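Local coordinates for two-domain protein containing predicted PHP-like metal-dependent phosphoesterase (Bacteroides vulgatus ATCC 8482, PDB 3E38), which binds three zinc ions in a PHP-like domain joined to an Ig-like domain and is probably a metal-dependent phosphoesterase, its natural substrate being uncertain, at residues B[37-40]-B[41-44]; B[149-152]-B[153-156]; B[226-229]-B[230-234]; B[300-304]-B[305-309]. One frame throughout, in Å; residues are numbered along the deposited sequence.

Contact 1. Residues B[37-40]-B[41-44]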
# COMPACT_ATOMS: atom_id res chain seq x y z
N THR B 37 9.78 25.55 -1.14
CA THR B 37 9.73 24.91 -2.46
C THR B 37 9.10 23.51 -2.37
O THR B 37 8.50 22.98 -3.30
CB THR B 37 11.08 24.92 -3.10
OG1 THR B 37 12.03 24.32 -2.23
CG2 THR B 37 11.48 26.39 -3.36
N VAL B 38 9.13 22.96 -1.18
CA VAL B 38 8.52 21.66 -1.00
C VAL B 38 7.03 21.75 -1.26
O VAL B 38 6.43 20.80 -1.75
CB VAL B 38 8.73 21.15 0.44
CG1 VAL B 38 8.01 19.84 0.69
CG2 VAL B 38 10.18 21.01 0.72
N ARG B 39 6.41 22.88 -0.92
CA ARG B 39 4.96 22.97 -1.10
C ARG B 39 4.61 22.92 -2.59
O ARG B 39 3.49 22.54 -2.96
CB ARG B 39 4.34 24.22 -0.48
CG ARG B 39 4.38 24.31 1.04
CD ARG B 39 3.78 23.08 1.68
NE ARG B 39 3.78 23.17 3.13
CZ ARG B 39 3.80 22.12 3.95
NH1 ARG B 39 3.81 20.88 3.47
NH2 ARG B 39 3.79 22.31 5.27
N VAL B 40 5.59 23.29 -3.40
CA VAL B 40 5.41 23.38 -4.84
C VAL B 40 5.59 21.98 -5.38
O VAL B 40 4.86 21.57 -6.26
CB VAL B 40 6.39 24.41 -5.56
CG1 VAL B 40 6.21 24.32 -7.09
CG2 VAL B 40 6.17 25.87 -5.05
N ASP B 41 6.59 21.28 -4.87
CA ASP B 41 6.82 19.88 -5.24
C ASP B 41 5.62 19.00 -4.93
O ASP B 41 5.26 18.12 -5.70
CB ASP B 41 7.98 19.28 -4.48
CG ASP B 41 9.29 19.92 -4.84
OD1 ASP B 41 9.39 20.33 -6.00
OD2 ASP B 41 10.17 20.01 -3.95
N GLU B 42 5.05 19.23 -3.76
CA GLU B 42 3.91 18.43 -3.29
C GLU B 42 2.69 18.65 -4.15
O GLU B 42 2.01 17.69 -4.50
CB GLU B 42 3.56 18.78 -1.87
CG GLU B 42 4.67 18.37 -0.85
CD GLU B 42 4.36 18.88 0.57
OE1 GLU B 42 3.60 19.89 0.71
OE2 GLU B 42 4.91 18.31 1.52
N ALA B 43 2.42 19.90 -4.49
CA ALA B 43 1.24 20.28 -5.30
C ALA B 43 1.33 19.63 -6.66
O ALA B 43 0.40 19.01 -7.14
CB ALA B 43 1.09 21.81 -5.44
N TYR B 44 2.51 19.73 -7.24
CA TYR B 44 2.76 19.11 -8.52
C TYR B 44 2.44 17.63 -8.45
O TYR B 44 1.65 17.06 -9.21
CB TYR B 44 4.24 19.27 -8.92
CG TYR B 44 4.54 18.69 -10.25
CD1 TYR B 44 3.99 19.24 -11.39
CD2 TYR B 44 5.34 17.56 -10.38
CE1 TYR B 44 4.22 18.69 -12.63
CE2 TYR B 44 5.61 17.01 -11.64
CZ TYR B 44 5.03 17.60 -12.75
OH TYR B 44 5.25 17.13 -14.01
O HOH W 1 1.79 21.33 -0.91
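Asp41, Glu42, Ala43 and Tyr44 each give their backbone N-H to the carbonyl four residues earlier, Thr37 to Val40, so the two segments are successive turns of one helix. The Thr37 carbonyl also accepts from Val40 N. Along one side of the helix Arg39 and Glu42 run together and point the same way. Arg39 bends at chi2 (-54°), which sets its NH1 2.9 Å from Glu42 OE1; the bond lies in the guanidinium plane and uses the syn lone pair of OE1, although the two flat groups are turned 38° apart. A water donates to the same OE1 and to Arg39 O, bridging side chain and backbone. Glu42 OE2 passes 3.6 Å from Val38 CG1 and is held beyond the segments by the N-H of Ile199. The arginine is gripped further, NE by the carbonyl of His26 and NH1 by that of Gln197, so several bonds fix its rotation. The i to i+3 salt bridge lies in the helix of a beta-alpha-beta unit, strands 17-22 and 50-56 flanking it in sequence, and Arg39, through His26 O and a weak bond to His196 O, joins that helix to the loops of these two zinc ligands.

Contact 2. Residues B[149-152]-B[153-156]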
# COMPACT_ATOMS: atom_id res chain seq x y z
N LYS B 149 -19.80 28.91 16.44
CA LYS B 149 -20.68 30.07 16.30
C LYS B 149 -20.20 31.14 15.35
O LYS B 149 -19.01 31.20 14.93
CB LYS B 149 -20.90 30.74 17.66
CG LYS B 149 -21.44 29.79 18.68
CD LYS B 149 -21.48 30.38 20.06
CE LYS B 149 -22.12 29.36 21.02
NZ LYS B 149 -22.16 29.83 22.44
N TRP B 150 -21.19 31.98 15.07
CA TRP B 150 -21.08 33.18 14.23
C TRP B 150 -21.16 34.36 15.18
O TRP B 150 -22.13 34.56 15.88
CB TRP B 150 -22.20 33.26 13.19
CG TRP B 150 -22.10 34.45 12.26
CD1 TRP B 150 -22.50 35.72 12.53
CD2 TRP B 150 -21.62 34.46 10.90
NE1 TRP B 150 -22.28 36.54 11.45
CE2 TRP B 150 -21.74 35.79 10.43
CE3 TRP B 150 -21.10 33.50 10.05
CZ2 TRP B 150 -21.35 36.18 9.13
CZ3 TRP B 150 -20.69 33.89 8.75
CH2 TRP B 150 -20.83 35.21 8.31
N TRP B 151 -20.11 35.15 15.21
CA TRP B 151 -20.05 36.28 16.14
C TRP B 151 -20.44 37.59 15.49
O TRP B 151 -20.60 37.68 14.28
CB TRP B 151 -18.65 36.40 16.73
CG TRP B 151 -18.24 35.17 17.45
CD1 TRP B 151 -18.25 33.89 16.96
CD2 TRP B 151 -17.67 35.10 18.74
NE1 TRP B 151 -17.75 33.03 17.89
CE2 TRP B 151 -17.38 33.74 18.99
CE3 TRP B 151 -17.34 36.04 19.71
CZ2 TRP B 151 -16.83 33.32 20.18
CZ3 TRP B 151 -16.80 35.61 20.90
CH2 TRP B 151 -16.55 34.26 21.12
N PRO B 152 -20.60 38.62 16.30
CA PRO B 152 -21.03 39.90 15.71
C PRO B 152 -19.94 40.51 14.83
O PRO B 152 -20.21 41.34 13.97
CB PRO B 152 -21.40 40.77 16.94
CG PRO B 152 -21.43 39.82 18.13
CD PRO B 152 -20.55 38.64 17.78
N GLU B 153 -18.72 40.03 15.00
CA GLU B 153 -17.57 40.50 14.22
C GLU B 153 -17.54 39.88 12.85
O GLU B 153 -17.02 40.45 11.91
CB GLU B 153 -16.23 40.14 14.87
CG GLU B 153 -15.92 40.90 16.13
CD GLU B 153 -16.45 40.25 17.38
OE1 GLU B 153 -17.42 39.47 17.33
OE2 GLU B 153 -15.87 40.54 18.43
N HIS B 154 -18.05 38.67 12.77
CA HIS B 154 -18.08 38.00 11.49
C HIS B 154 -19.16 38.73 10.69
O HIS B 154 -19.07 38.92 9.49
CB HIS B 154 -18.29 36.48 11.66
CG HIS B 154 -17.27 35.84 12.56
ND1 HIS B 154 -17.59 35.32 13.80
CD2 HIS B 154 -15.92 35.71 12.43
CE1 HIS B 154 -16.49 34.88 14.38
NE2 HIS B 154 -15.46 35.11 13.58
N THR B 155 -20.16 39.21 11.39
CA THR B 155 -21.23 39.93 10.72
C THR B 155 -20.70 41.23 10.18
O THR B 155 -21.04 41.66 9.08
CB THR B 155 -22.41 40.21 11.67
OG1 THR B 155 -23.22 39.05 11.74
CG2 THR B 155 -23.23 41.34 11.14
N ALA B 156 -19.87 41.86 10.99
CA ALA B 156 -19.29 43.14 10.62
C ALA B 156 -18.41 42.92 9.41
O ALA B 156 -18.60 43.50 8.36
CB ALA B 156 -18.49 43.74 11.77
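Thr155 OG1 receives the indole N-H of Trp150, NE1 to OG1 2.7 Å, with the hydroxyl in the ring plane at the indole edge and an N-H...O angle of 160°. Trp150 reaches it with CG anti to its own backbone N (chi1 -177°), which swings the indole alongside the first turn of helix 152-159. One face of that indole is covered by His154: its CB stands 3.9 Å from the centroid of the five-membered ring, a CH-pi contact nearly on the ring normal, and the imidazole turns an edge to the same indole with the planes at 63°. An edge of the imidazole also meets the preceding backbone: ND1 accepts the backbone N-H of Trp151 at 2.9 Å, the donor lying in the imidazole plane, while CE1 comes within 3.3 Å of Trp151 CD1. Trp151 is the N-cap residue; its carbonyl takes weak bonds from the N-H groups of His154 and Thr155, and Ala156 N bonds to Pro152 O. Glu153, bent at chi2, lays OE1 3.3 Å from Pro152 CD and 3.4 Å from Trp151 CB. Beyond the segments, His154 NE2 bonds to the carbonyl of Pro100 and its ring stacks on Trp135, while Trp150 meets Lys185 in a cation-pi contact. Because ND1 accepts from a backbone N-H and NE2 bonds to a carbonyl, the imidazole is probably neutral with its proton on NE2, locked in rotation at the start of the helix.

Contact 3. Residues B[226-229]-B[230-234]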
# COMPACT_ATOMS: atom_id res chain seq x y z
N ILE B 226 -9.13 31.62 -11.86
CA ILE B 226 -9.42 31.14 -10.51
C ILE B 226 -10.19 32.18 -9.71
O ILE B 226 -11.16 31.89 -9.04
CB ILE B 226 -8.16 30.83 -9.77
CG1 ILE B 226 -7.47 29.60 -10.41
CG2 ILE B 226 -8.44 30.55 -8.29
CD1 ILE B 226 -6.26 29.23 -9.72
N ARG B 227 -9.72 33.39 -9.80
CA ARG B 227 -10.28 34.49 -9.05
C ARG B 227 -11.73 34.67 -9.42
O ARG B 227 -12.57 34.87 -8.53
CB ARG B 227 -9.49 35.79 -9.25
CG ARG B 227 -10.12 37.00 -8.53
CD ARG B 227 -10.30 36.68 -7.09
NE ARG B 227 -10.97 37.72 -6.30
CZ ARG B 227 -10.35 38.75 -5.73
NH1 ARG B 227 -9.04 38.98 -5.88
NH2 ARG B 227 -11.06 39.58 -5.02
N GLU B 228 -12.03 34.57 -10.72
CA GLU B 228 -13.42 34.78 -11.23
C GLU B 228 -14.36 33.65 -10.74
O GLU B 228 -15.53 33.86 -10.34
CB GLU B 228 -13.46 34.95 -12.76
CG GLU B 228 -14.87 35.17 -13.34
CD GLU B 228 -15.65 33.89 -13.58
OE1 GLU B 228 -15.02 32.79 -13.62
OE2 GLU B 228 -16.88 34.00 -13.77
N ALA B 229 -13.80 32.46 -10.70
CA ALA B 229 -14.53 31.29 -10.16
C ALA B 229 -14.88 31.53 -8.70
O ALA B 229 -16.04 31.35 -8.26
CB ALA B 229 -13.69 30.02 -10.29
N LEU B 230 -13.88 31.96 -7.95
CA LEU B 230 -14.05 32.18 -6.51
C LEU B 230 -15.01 33.29 -6.26
O LEU B 230 -15.76 33.26 -5.30
CB LEU B 230 -12.74 32.51 -5.78
CG LEU B 230 -11.62 31.46 -5.79
CD1 LEU B 230 -10.32 32.02 -5.16
CD2 LEU B 230 -12.08 30.22 -5.05
N ASP B 231 -15.00 34.29 -7.13
CA ASP B 231 -15.84 35.46 -6.93
C ASP B 231 -17.28 35.09 -7.10
O ASP B 231 -18.20 35.73 -6.55
CB ASP B 231 -15.52 36.60 -7.91
CG ASP B 231 -14.24 37.31 -7.57
OD1 ASP B 231 -13.77 37.19 -6.42
OD2 ASP B 231 -13.72 38.04 -8.44
N ASN B 232 -17.44 34.05 -7.88
CA ASN B 232 -18.76 33.59 -8.31
C ASN B 232 -19.19 32.29 -7.67
O ASN B 232 -20.12 31.66 -8.11
CB ASN B 232 -18.77 33.50 -9.84
CG ASN B 232 -18.79 34.87 -10.49
OD1 ASN B 232 -19.76 35.64 -10.32
ND2 ASN B 232 -17.75 35.19 -11.26
N ARG B 233 -18.45 31.93 -6.63
CA ARG B 233 -18.66 30.73 -5.80
C ARG B 233 -18.70 29.39 -6.53
O ARG B 233 -19.37 28.44 -6.11
CB ARG B 233 -19.96 30.89 -5.03
CG ARG B 233 -20.13 32.28 -4.41
CD ARG B 233 -21.61 32.54 -4.18
NE ARG B 233 -22.35 32.46 -5.45
CZ ARG B 233 -22.55 33.48 -6.29
NH1 ARG B 233 -22.07 34.69 -6.04
NH2 ARG B 233 -23.23 33.28 -7.42
N ARG B 234 -17.95 29.34 -7.62
CA ARG B 234 -17.88 28.18 -8.51
C ARG B 234 -16.77 27.25 -8.05
O ARG B 234 -15.73 27.05 -8.69
CB ARG B 234 -17.73 28.63 -9.96
CG ARG B 234 -18.55 27.79 -10.90
CD ARG B 234 -18.44 28.21 -12.34
NE ARG B 234 -18.83 29.60 -12.57
CZ ARG B 234 -17.99 30.58 -12.88
NH1 ARG B 234 -16.69 30.36 -12.98
NH2 ARG B 234 -18.47 31.80 -13.09
O HOH W 2 -13.83 39.08 -3.82
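Glu228 and Arg234 meet through a two-pronged salt bridge across the end of helix 223-231. From CB, which starts away from the later segment, the Glu228 chain runs to CG, 3.6 Å from Asn232 ND2, and the bend at chi2 (-84°) brings the carboxylate round to Arg234. There OE1 takes NH1 at 3.0 Å and OE2 takes NH2 at 2.8 Å, both nearly straight. The acceptors lie in the guanidinium plane; the nitrogens approach on the syn sides, somewhat out of the carboxylate plane. Asn232 ND2 bonds to the backbone at Glu228 O, 2.7 Å away. Between these groups the helix closes in a Schellman motif: Arg234 N donates to Ala229 O, Arg233 N makes a weak bond to Leu230 O, and Arg233 as the C-prime residue has positive phi (55°). Within the helix, Arg227 NE meets Asp231 OD1 at 2.9 Å with the guanidinium and carboxylate planes 74° apart, and a water links Arg227 NH2 to the same oxygen. On the buried side Ile226 CG2 rests 3.9 Å from Leu230 CD1, the pair lying side by side. Arg234 continues into strand 235-239; its NH1 also bonds to the carbonyl of Phe217, while Leu230 packs on Phe132 and Ile190.

Contact 4. Residues B[300-304]-B[305-309]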
# COMPACT_ATOMS: atom_id res chain seq x y z
N THR B 300 -22.27 1.41 -3.55
CA THR B 300 -21.03 2.16 -3.61
C THR B 300 -20.35 1.94 -4.92
O THR B 300 -19.96 0.81 -5.25
CB THR B 300 -20.01 1.75 -2.57
OG1 THR B 300 -20.50 2.12 -1.28
CG2 THR B 300 -18.65 2.46 -2.84
N LEU B 301 -20.22 3.04 -5.66
CA LEU B 301 -19.54 3.01 -6.94
C LEU B 301 -18.11 3.47 -6.75
O LEU B 301 -17.83 4.65 -6.65
CB LEU B 301 -20.23 3.88 -7.98
CG LEU B 301 -21.59 3.50 -8.50
CD1 LEU B 301 -22.60 3.60 -7.38
CD2 LEU B 301 -21.90 4.48 -9.62
N LYS B 302 -17.23 2.49 -6.69
CA LYS B 302 -15.82 2.73 -6.55
C LYS B 302 -15.23 3.38 -7.79
O LYS B 302 -15.81 3.32 -8.88
CB LYS B 302 -15.08 1.41 -6.25
CG LYS B 302 -15.28 0.93 -4.80
CD LYS B 302 -14.97 -0.53 -4.65
CE LYS B 302 -15.18 -1.07 -3.23
NZ LYS B 302 -13.99 -0.98 -2.34
N PRO B 303 -14.05 4.02 -7.63
CA PRO B 303 -13.41 4.68 -8.75
C PRO B 303 -13.08 3.74 -9.86
O PRO B 303 -12.63 2.62 -9.64
CB PRO B 303 -12.12 5.24 -8.14
CG PRO B 303 -12.47 5.45 -6.66
CD PRO B 303 -13.42 4.35 -6.33
N HIS B 304 -13.36 4.24 -11.05
CA HIS B 304 -13.03 3.60 -12.33
C HIS B 304 -13.53 2.18 -12.42
O HIS B 304 -12.87 1.31 -12.93
CB HIS B 304 -11.52 3.68 -12.54
CG HIS B 304 -10.98 5.08 -12.47
ND1 HIS B 304 -11.27 6.03 -13.42
CD2 HIS B 304 -10.24 5.70 -11.52
CE1 HIS B 304 -10.72 7.18 -13.06
NE2 HIS B 304 -10.10 7.01 -11.91
N THR B 305 -14.73 1.99 -11.90
CA THR B 305 -15.38 0.68 -11.88
C THR B 305 -16.75 0.71 -12.51
O THR B 305 -17.52 1.59 -12.23
CB THR B 305 -15.52 0.20 -10.43
OG1 THR B 305 -14.21 0.20 -9.83
CG2 THR B 305 -16.13 -1.21 -10.35
N ARG B 306 -17.02 -0.29 -13.34
CA ARG B 306 -18.31 -0.45 -14.03
C ARG B 306 -19.19 -1.44 -13.32
O ARG B 306 -18.78 -2.52 -12.98
CB ARG B 306 -18.10 -0.94 -15.46
CG ARG B 306 -19.40 -1.09 -16.28
CD ARG B 306 -19.15 -1.71 -17.63
NE ARG B 306 -18.75 -3.11 -17.50
CZ ARG B 306 -17.50 -3.57 -17.58
NH1 ARG B 306 -16.51 -2.71 -17.82
NH2 ARG B 306 -17.24 -4.88 -17.42
N TYR B 307 -20.42 -1.03 -13.08
CA TYR B 307 -21.40 -1.90 -12.43
C TYR B 307 -22.59 -2.20 -13.31
O TYR B 307 -23.03 -1.36 -14.09
CB TYR B 307 -21.93 -1.24 -11.17
CG TYR B 307 -20.87 -0.98 -10.16
CD1 TYR B 307 -20.08 0.17 -10.23
CD2 TYR B 307 -20.64 -1.87 -9.13
CE1 TYR B 307 -19.09 0.41 -9.31
CE2 TYR B 307 -19.64 -1.64 -8.19
CZ TYR B 307 -18.87 -0.50 -8.29
OH TYR B 307 -17.90 -0.26 -7.36
N THR B 308 -23.10 -3.43 -13.16
CA THR B 308 -24.34 -3.86 -13.82
C THR B 308 -25.46 -3.74 -12.80
O THR B 308 -25.45 -4.35 -11.74
CB THR B 308 -24.27 -5.28 -14.30
OG1 THR B 308 -23.05 -5.46 -15.01
CG2 THR B 308 -25.47 -5.59 -15.21
N VAL B 309 -26.42 -2.92 -13.13
CA VAL B 309 -27.51 -2.63 -12.22
C VAL B 309 -28.85 -2.98 -12.85
O VAL B 309 -29.23 -2.46 -13.90
CB VAL B 309 -27.45 -1.14 -11.83
CG1 VAL B 309 -28.57 -0.76 -10.89
CG2 VAL B 309 -26.10 -0.85 -11.22
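This is a local turn contact in the Ig-like domain, where the chain leaves strand 298-301 of one sheet and enters strand 306-313 of the other. A type II beta turn from Lys302 to Thr305 makes the reversal, closed by a weak bond from Thr305 N to Lys302 O (3.5 Å), with His304 at positive phi (53°). Tyr307, whose CB points toward the earlier segment, reaches back to the start of the turn: its OH accepts the backbone N-H of Lys302 at 2.9 Å, at an angle of 162°, and the donor sits at the ring edge near its plane. Lys302 CB lies 3.5 Å from that same OH. Further down the ring, CE1 approaches Leu301 CA at 3.5 Å and Leu301 CB at 3.9 Å. Thr305, with OG1 beside its backbone N (chi1 -56°), gives its hydroxyl hydrogen to Pro303 O at 2.9 Å, arriving from above the carbonyl plane. His304 NE2 is hydrogen-bonded to Asp279 OD1, and Arg4 of a neighbouring subunit packs on His304 and Thr305. Leu301 pairs by backbone with Leu282 and packs on Leu284 of strand 282-286, while Tyr307 pairs with Ile274 of strand 269-276.

Overall arrangement
Contacts 1, 2 and 3 lie in the part of the chain that carries the zinc ions, contact 4 in the Ig-like domain away from them. In contact 1 the Arg39 side chain is about 9 Å from a zinc ion; His154 of contact 2 is about 12 Å from one, and the Leu230 side chain of contact 3 about 11 Å from that of the zinc ligand His24. Contact 3 lies about 23 Å, centre to centre, from each of contacts 1 and 2, whose own centres are about 35 Å apart. Contacts 2 and 4, with centres about 44 Å apart, lie on opposite sides of the chain's centre. Between subunits, Tyr44 OH of contact 1 makes a hydrogen bond, weak in at least one copy, to Arg306 NH1, a contact 4 residue, of a neighbouring subunit.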